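Local coordinates for invasion-associated protein B (Bartonella henselae, PDB 3DTD), which is of unknown molecular function but probably takes part in host-cell invasion by this bacterium, at residues V71-V84 and I103-F117. Sequence-based numbering, arbitrary orientation.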
ATOM      1  N   VAL C  71      29.346 -31.118  28.574  1.00 75.29           N
ATOM      2  CA  VAL C  71      28.067 -31.639  28.076  1.00 71.31           C
ATOM      3  C   VAL C  71      27.433 -30.678  27.045  1.00 64.55           C
ATOM      4  O   VAL C  71      27.509 -29.453  27.181  1.00 62.60           O
ATOM      5  CB  VAL C  71      27.099 -32.029  29.261  1.00 73.41           C
ATOM      6  CG1 VAL C  71      26.698 -30.818  30.099  1.00 79.92           C
ATOM      7  CG2 VAL C  71      25.864 -32.778  28.772  1.00 68.05           C
ATOM      8  N   VAL C  72      26.845 -31.251  25.998  1.00 53.72           N
ATOM      9  CA  VAL C  72      26.183 -30.482  24.950  1.00 46.60           C
ATOM     10  C   VAL C  72      24.660 -30.497  25.166  1.00 41.94           C
ATOM     11  O   VAL C  72      24.047 -31.560  25.210  1.00 43.21           O
ATOM     12  CB  VAL C  72      26.580 -31.025  23.548  1.00 46.76           C
ATOM     13  CG1 VAL C  72      25.712 -30.446  22.457  1.00 41.95           C
ATOM     14  CG2 VAL C  72      28.051 -30.738  23.261  1.00 45.43           C
ATOM     15  N   SER C  73      24.059 -29.317  25.321  1.00 46.31           N
ATOM     16  CA  SER C  73      22.615 -29.207  25.551  1.00 46.62           C
ATOM     17  C   SER C  73      21.981 -28.056  24.764  1.00 45.52           C
ATOM     18  O   SER C  73      22.675 -27.168  24.281  1.00 46.45           O
ATOM     19  CB  SER C  73      22.310 -29.060  27.049  1.00 46.21           C
ATOM     20  OG  SER C  73      22.624 -27.758  27.521  1.00 46.59           O
ATOM     21  N   GLY C  74      20.658 -28.079  24.643  1.00 44.89           N
ATOM     22  CA  GLY C  74      19.928 -26.984  24.020  1.00 42.71           C
ATOM     23  C   GLY C  74      18.493 -27.326  23.684  1.00 43.67           C
ATOM     24  O   GLY C  74      17.820 -28.031  24.438  1.00 43.20           O
ATOM     25  N   ASN C  75      18.028 -26.831  22.540  1.00 43.32           N
ATOM     26  CA  ASN C  75      16.632 -26.987  22.145  1.00 40.36           C
ATOM     27  C   ASN C  75      16.422 -27.395  20.699  1.00 39.10           C
ATOM     28  O   ASN C  75      17.107 -26.922  19.792  1.00 40.14           O
ATOM     29  CB  ASN C  75      15.844 -25.703  22.433  1.00 41.39           C
ATOM     30  CG  ASN C  75      15.654 -25.456  23.920  1.00 47.44           C
ATOM     31  OD1 ASN C  75      15.069 -26.276  24.632  1.00 50.46           O
ATOM     32  ND2 ASN C  75      16.151 -24.322  24.396  1.00 49.85           N
ATOM     33  N   LEU C  76      15.447 -28.273  20.507  1.00 36.79           N
ATOM     34  CA  LEU C  76      14.970 -28.655  19.198  1.00 38.64           C
ATOM     35  C   LEU C  76      13.586 -28.038  18.999  1.00 38.29           C
ATOM     36  O   LEU C  76      12.729 -28.141  19.872  1.00 39.37           O
ATOM     37  CB  LEU C  76      14.911 -30.183  19.105  1.00 40.60           C
ATOM     38  CG  LEU C  76      14.326 -30.888  17.882  1.00 47.81           C
ATOM     39  CD1 LEU C  76      15.234 -30.752  16.681  1.00 52.51           C
ATOM     40  CD2 LEU C  76      14.096 -32.351  18.210  1.00 43.77           C
ATOM     41  N   THR C  77      13.382 -27.376  17.864  1.00 39.23           N
ATOM     42  CA  THR C  77      12.079 -26.820  17.513  1.00 39.30           C
ATOM     43  C   THR C  77      11.425 -27.726  16.475  1.00 40.66           C
ATOM     44  O   THR C  77      12.003 -27.980  15.426  1.00 41.51           O
ATOM     45  CB  THR C  77      12.190 -25.377  16.976  1.00 41.31           C
ATOM     46  OG1 THR C  77      12.942 -24.574  17.895  1.00 45.21           O
ATOM     47  CG2 THR C  77      10.810 -24.757  16.792  1.00 38.71           C
ATOM     48  N   VAL C  78      10.233 -28.227  16.794  1.00 41.56           N
ATOM     49  CA  VAL C  78       9.484 -29.137  15.917  1.00 39.63           C
ATOM     50  C   VAL C  78       8.170 -28.457  15.478  1.00 40.72           C
ATOM     51  O   VAL C  78       7.795 -27.436  16.059  1.00 39.47           O
ATOM     52  CB  VAL C  78       9.240 -30.543  16.592  1.00 39.17           C
ATOM     53  CG1 VAL C  78      10.564 -31.246  16.905  1.00 38.77           C
ATOM     54  CG2 VAL C  78       8.374 -30.437  17.834  1.00 36.29           C
ATOM     55  N   PRO C  79       7.486 -28.991  14.439  1.00 40.77           N
ATOM     56  CA  PRO C  79       6.228 -28.373  13.987  1.00 40.58           C
ATOM     57  C   PRO C  79       5.073 -28.381  14.993  1.00 39.48           C
ATOM     58  O   PRO C  79       5.108 -29.097  15.989  1.00 40.72           O
ATOM     59  CB  PRO C  79       5.829 -29.223  12.767  1.00 39.27           C
ATOM     60  CG  PRO C  79       7.048 -29.923  12.356  1.00 39.69           C
ATOM     61  CD  PRO C  79       7.843 -30.146  13.593  1.00 38.10           C
ATOM     62  N   PHE C  80       4.060 -27.568  14.703  1.00 38.81           N
ATOM     63  CA  PHE C  80       2.776 -27.604  15.391  1.00 36.76           C
ATOM     64  C   PHE C  80       2.030 -28.880  15.006  1.00 38.38           C
ATOM     65  O   PHE C  80       2.327 -29.497  13.980  1.00 39.07           O
ATOM     66  CB  PHE C  80       1.927 -26.401  14.969  1.00 36.23           C
ATOM     67  CG  PHE C  80       2.417 -25.079  15.496  1.00 37.44           C
ATOM     68  CD1 PHE C  80       2.619 -24.874  16.860  1.00 32.34           C
ATOM     69  CD2 PHE C  80       2.638 -24.022  14.624  1.00 36.07           C
ATOM     70  CE1 PHE C  80       3.057 -23.650  17.337  1.00 29.85           C
ATOM     71  CE2 PHE C  80       3.074 -22.795  15.094  1.00 36.06           C
ATOM     72  CZ  PHE C  80       3.283 -22.607  16.448  1.00 33.59           C
ATOM     73  N   GLY C  81       1.055 -29.271  15.822  1.00 38.07           N
ATOM     74  CA  GLY C  81       0.215 -30.428  15.504  1.00 38.91           C
ATOM     75  C   GLY C  81       0.770 -31.760  15.972  1.00 40.15           C
ATOM     76  O   GLY C  81       0.251 -32.817  15.604  1.00 40.96           O
ATOM     77  N   ILE C  82       1.822 -31.704  16.787  1.00 38.81           N
ATOM     78  CA  ILE C  82       2.466 -32.903  17.330  1.00 38.79           C
ATOM     79  C   ILE C  82       1.840 -33.258  18.678  1.00 39.55           C
ATOM     80  O   ILE C  82       1.671 -32.390  19.536  1.00 41.67           O
ATOM     81  CB  ILE C  82       4.018 -32.711  17.471  1.00 38.33           C
ATOM     82  CG1 ILE C  82       4.663 -32.380  16.117  1.00 35.78           C
ATOM     83  CG2 ILE C  82       4.700 -33.928  18.112  1.00 36.27           C
ATOM     84  CD1 ILE C  82       4.313 -33.334  14.991  1.00 40.11           C
ATOM     85  N   LEU C  83       1.489 -34.535  18.836  1.00 41.38           N
ATOM     86  CA  LEU C  83       0.966 -35.076  20.090  1.00 41.31           C
ATOM     87  C   LEU C  83       1.985 -34.957  21.215  1.00 43.06           C
ATOM     88  O   LEU C  83       3.009 -35.638  21.242  1.00 45.18           O
ATOM     89  CB  LEU C  83       0.498 -36.525  19.914  1.00 42.75           C
ATOM     90  CG  LEU C  83      -0.243 -37.202  21.068  1.00 46.77           C
ATOM     91  CD1 LEU C  83      -1.456 -36.398  21.503  1.00 46.55           C
ATOM     92  CD2 LEU C  83      -0.670 -38.576  20.640  1.00 48.93           C
ATOM     93  N   VAL C  84       1.660 -34.069  22.141  1.00 44.85           N
ATOM     94  CA  VAL C  84       2.532 -33.622  23.213  1.00 46.05           C
ATOM     95  C   VAL C  84       2.752 -34.674  24.314  1.00 49.71           C
ATOM     96  O   VAL C  84       3.788 -34.669  24.996  1.00 49.58           O
ATOM     97  CB  VAL C  84       1.962 -32.274  23.753  1.00 47.94           C
ATOM     98  CG1 VAL C  84       1.677 -32.294  25.244  1.00 44.84           C
ATOM     99  CG2 VAL C  84       2.814 -31.090  23.290  1.00 43.33           C
ATOM    100  N   ILE C 103       8.253 -32.665  24.267  1.00 41.76           N
ATOM    101  CA  ILE C 103       7.961 -31.233  24.136  1.00 38.88           C
ATOM    102  C   ILE C 103       7.752 -30.619  25.520  1.00 38.65           C
ATOM    103  O   ILE C 103       7.005 -31.161  26.332  1.00 42.60           O
ATOM    104  CB  ILE C 103       6.713 -30.990  23.223  1.00 37.58           C
ATOM    105  CG1 ILE C 103       7.011 -31.428  21.787  1.00 36.54           C
ATOM    106  CG2 ILE C 103       6.259 -29.522  23.248  1.00 32.92           C
ATOM    107  CD1 ILE C 103       5.788 -31.546  20.894  1.00 36.68           C
ATOM    108  N   ARG C 104       8.441 -29.513  25.790  1.00 36.35           N
ATOM    109  CA  ARG C 104       8.282 -28.779  27.041  1.00 35.75           C
ATOM    110  C   ARG C 104       7.159 -27.745  26.921  1.00 38.79           C
ATOM    111  O   ARG C 104       6.333 -27.583  27.834  1.00 35.29           O
ATOM    112  CB  ARG C 104       9.597 -28.089  27.425  1.00 32.48           C
ATOM    113  CG  ARG C 104       9.522 -27.268  28.702  1.00 30.44           C
ATOM    114  CD  ARG C 104      10.879 -27.049  29.339  1.00 46.55           C
ATOM    115  NE  ARG C 104      10.740 -26.497  30.687  1.00 50.84           N
ATOM    116  CZ  ARG C 104      10.731 -25.197  30.973  1.00 59.12           C
ATOM    117  NH1 ARG C 104      10.865 -24.293  30.007  1.00 56.48           N
ATOM    118  NH2 ARG C 104      10.588 -24.799  32.232  1.00 60.83           N
ATOM    119  N   THR C 105       7.151 -27.049  25.787  1.00 37.53           N
ATOM    120  CA  THR C 105       6.196 -25.986  25.507  1.00 39.26           C
ATOM    121  C   THR C 105       6.177 -25.684  24.015  1.00 39.13           C
ATOM    122  O   THR C 105       7.026 -26.171  23.266  1.00 39.20           O
ATOM    123  CB  THR C 105       6.524 -24.690  26.299  1.00 41.54           C
ATOM    124  OG1 THR C 105       5.467 -23.745  26.128  1.00 50.19           O
ATOM    125  CG2 THR C 105       7.851 -24.064  25.859  1.00 40.22           C
ATOM    126  N   CYS C 106       5.200 -24.896  23.581  1.00 39.31           N
ATOM    127  CA  CYS C 106       5.188 -24.396  22.215  1.00 40.27           C
ATOM    128  C   CYS C 106       5.032 -22.888  22.211  1.00 39.86           C
ATOM    129  O   CYS C 106       4.361 -22.318  23.070  1.00 41.47           O
ATOM    130  CB  CYS C 106       4.102 -25.063  21.369  1.00 40.36           C
ATOM    131  SG  CYS C 106       4.067 -26.899  21.434  1.00 47.36           S
ATOM    132  N   VAL C 107       5.692 -22.259  21.247  1.00 40.98           N
ATOM    133  CA  VAL C 107       5.727 -20.810  21.079  1.00 38.15           C
ATOM    134  C   VAL C 107       5.305 -20.549  19.619  1.00 39.45           C
ATOM    135  O   VAL C 107       5.116 -21.514  18.875  1.00 39.26           O
ATOM    136  CB  VAL C 107       7.148 -20.247  21.409  1.00 39.72           C
ATOM    137  CG1 VAL C 107       7.402 -20.262  22.915  1.00 36.75           C
ATOM    138  CG2 VAL C 107       8.248 -21.005  20.663  1.00 36.51           C
ATOM    139  N   PRO C 108       5.110 -19.270  19.206  1.00 40.18           N
ATOM    140  CA  PRO C 108       4.811 -19.009  17.782  1.00 40.37           C
ATOM    141  C   PRO C 108       5.752 -19.653  16.746  1.00 41.09           C
ATOM    142  O   PRO C 108       5.299 -20.001  15.654  1.00 42.22           O
ATOM    143  CB  PRO C 108       4.876 -17.483  17.692  1.00 38.63           C
ATOM    144  CG  PRO C 108       4.447 -17.035  19.041  1.00 39.29           C
ATOM    145  CD  PRO C 108       5.071 -18.016  19.988  1.00 40.52           C
ATOM    146  N   ALA C 109       7.029 -19.820  17.094  1.00 41.56           N
ATOM    147  CA  ALA C 109       8.020 -20.459  16.214  1.00 41.88           C
ATOM    148  C   ALA C 109       7.855 -21.979  16.078  1.00 41.97           C
ATOM    149  O   ALA C 109       8.381 -22.584  15.139  1.00 44.81           O
ATOM    150  CB  ALA C 109       9.439 -20.120  16.679  1.00 39.61           C
ATOM    151  N   GLY C 110       7.131 -22.587  17.012  1.00 40.22           N
ATOM    152  CA  GLY C 110       6.870 -24.028  16.992  1.00 35.10           C
ATOM    153  C   GLY C 110       6.998 -24.632  18.379  1.00 38.25           C
ATOM    154  O   GLY C 110       7.047 -23.908  19.378  1.00 37.59           O
ATOM    155  N   CYS C 111       7.068 -25.960  18.438  1.00 37.08           N
ATOM    156  CA  CYS C 111       7.136 -26.676  19.710  1.00 37.28           C
ATOM    157  C   CYS C 111       8.566 -27.005  20.140  1.00 37.37           C
ATOM    158  O   CYS C 111       9.350 -27.549  19.364  1.00 39.07           O
ATOM    159  CB  CYS C 111       6.264 -27.928  19.658  1.00 36.62           C
ATOM    160  SG  CYS C 111       4.519 -27.517  19.537  1.00 42.88           S
ATOM    161  N   ILE C 112       8.886 -26.673  21.386  1.00 37.61           N
ATOM    162  CA  ILE C 112      10.252 -26.736  21.890  1.00 38.67           C
ATOM    163  C   ILE C 112      10.532 -28.045  22.630  1.00 39.37           C
ATOM    164  O   ILE C 112       9.826 -28.403  23.578  1.00 38.31           O
ATOM    165  CB  ILE C 112      10.583 -25.510  22.795  1.00 40.10           C
ATOM    166  CG1 ILE C 112      10.194 -24.185  22.112  1.00 39.98           C
ATOM    167  CG2 ILE C 112      12.050 -25.511  23.225  1.00 35.83           C
ATOM    168  CD1 ILE C 112      10.894 -23.889  20.774  1.00 47.00           C
ATOM    169  N   VAL C 113      11.565 -28.750  22.167  1.00 38.56           N
ATOM    170  CA  VAL C 113      12.010 -30.018  22.737  1.00 37.85           C
ATOM    171  C   VAL C 113      13.419 -29.834  23.319  1.00 38.60           C
ATOM    172  O   VAL C 113      14.378 -29.668  22.566  1.00 37.80           O
ATOM    173  CB  VAL C 113      12.039 -31.138  21.658  1.00 37.33           C
ATOM    174  CG1 VAL C 113      12.435 -32.472  22.269  1.00 34.58           C
ATOM    175  CG2 VAL C 113      10.698 -31.264  20.955  1.00 34.35           C
ATOM    176  N   PRO C 114      13.547 -29.836  24.659  1.00 41.31           N
ATOM    177  CA  PRO C 114      14.869 -29.753  25.286  1.00 42.44           C
ATOM    178  C   PRO C 114      15.677 -31.028  25.064  1.00 43.55           C
ATOM    179  O   PRO C 114      15.132 -32.131  25.135  1.00 45.44           O
ATOM    180  CB  PRO C 114      14.553 -29.595  26.780  1.00 40.12           C
ATOM    181  CG  PRO C 114      13.111 -29.288  26.863  1.00 41.54           C
ATOM    182  CD  PRO C 114      12.475 -29.903  25.665  1.00 40.42           C
ATOM    183  N   ILE C 115      16.965 -30.861  24.794  1.00 45.05           N
ATOM    184  CA  ILE C 115      17.851 -31.976  24.488  1.00 49.18           C
ATOM    185  C   ILE C 115      19.149 -31.860  25.275  1.00 48.42           C
ATOM    186  O   ILE C 115      19.695 -30.771  25.426  1.00 47.10           O
ATOM    187  CB  ILE C 115      18.151 -32.072  22.971  1.00 49.79           C
ATOM    188  CG1 ILE C 115      18.217 -30.671  22.350  1.00 54.66           C
ATOM    189  CG2 ILE C 115      17.075 -32.898  22.283  1.00 51.35           C
ATOM    190  CD1 ILE C 115      19.011 -30.556  21.079  1.00 48.26           C
ATOM    191  N   VAL C 116      19.607 -32.990  25.809  1.00 50.35           N
ATOM    192  CA  VAL C 116      20.900 -33.092  26.481  1.00 50.57           C
ATOM    193  C   VAL C 116      21.636 -34.292  25.882  1.00 50.84           C
ATOM    194  O   VAL C 116      21.105 -35.403  25.859  1.00 49.69           O
ATOM    195  CB  VAL C 116      20.748 -33.256  28.023  1.00 51.48           C
ATOM    196  CG1 VAL C 116      22.089 -33.548  28.678  1.00 51.76           C
ATOM    197  CG2 VAL C 116      20.130 -32.012  28.651  1.00 52.11           C
ATOM    198  N   PHE C 117      22.848 -34.058  25.384  1.00 51.16           N
ATOM    199  CA  PHE C 117      23.662 -35.114  24.783  1.00 53.07           C
ATOM    200  C   PHE C 117      24.852 -35.474  25.668  1.00 55.16           C
ATOM    201  O   PHE C 117      25.657 -34.604  26.009  1.00 56.59           O
ATOM    202  CB  PHE C 117      24.171 -34.683  23.406  1.00 51.21           C
ATOM    203  CG  PHE C 117      23.088 -34.280  22.442  1.00 50.80           C
ATOM    204  CD1 PHE C 117      23.095 -33.019  21.860  1.00 52.43           C
ATOM    205  CD2 PHE C 117      22.070 -35.159  22.107  1.00 51.58           C
ATOM    206  CE1 PHE C 117      22.103 -32.645  20.960  1.00 51.02           C
ATOM    207  CE2 PHE C 117      21.076 -34.795  21.210  1.00 49.49           C
ATOM    208  CZ  PHE C 117      21.093 -33.537  20.636  1.00 47.78           C
TER
HETATM  209  O   HOH W   1       6.290 -34.609  23.485  1.00 40.68           O
HETATM  210  O   HOH W   2       5.812 -33.586  27.475  1.00 44.37           O
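Val72 opens the antiparallel pairing of strand 72-78 with strand 110-117: its carbonyl O takes the N-H of Phe117 nearly head-on (2.8 Å), and its CG1 meets the in-plane edge of the Phe117 ring at CD1. The ring also packs against helix 119-127, where it meets Tyr121, Val122 and Leu125. Gly74 and Ile115 exchange two backbone bonds; CG1 of Ile115, held between its own backbone N and carbonyl carbon (chi1 35°), lies against Gly74 O at 3.4 Å. On the opposite face from Val72, Asn75 rests its OD1 on CG2 of Ile112. Leu76 and Val113 form another two-bond pair, their side chains running alongside each other, CB to CB. Thr77 sets OG1 beside Ile112 CD1 and CG2 near Ala109 O, in the type I turn Val107-Gly110 that caps the hairpin stapled by the Cys106-Cys111 disulfide. Val78 closes the ladder with Cys111, and its CG2 packs on Cys111 CB (3.8 Å) and Val113 CG2. Beyond the strand, Phe80 lays one ring face over Gly110 CA, 4.2 Å from the centroid, while CZ at the ring edge approaches Val107 O at 3.2 Å. Ile82 CG2 and Val84 CG2 both reach CD1 of Ile103, and one water bridges Val84 O to Ile103 N (2.9 Å to each). Around this end a second subunit adds backbone bonds, and Cys106 packs on its Cys106. Seven hydrogen bonds thus join Val72, Gly74, Leu76 and Val78 to strand 110-117, whereas Ser73, Asn75 and Thr77 bond to strand 58-66; at the disulfide hairpin this ladder gives way to the Phe80 ring over Gly110, close to the second subunit.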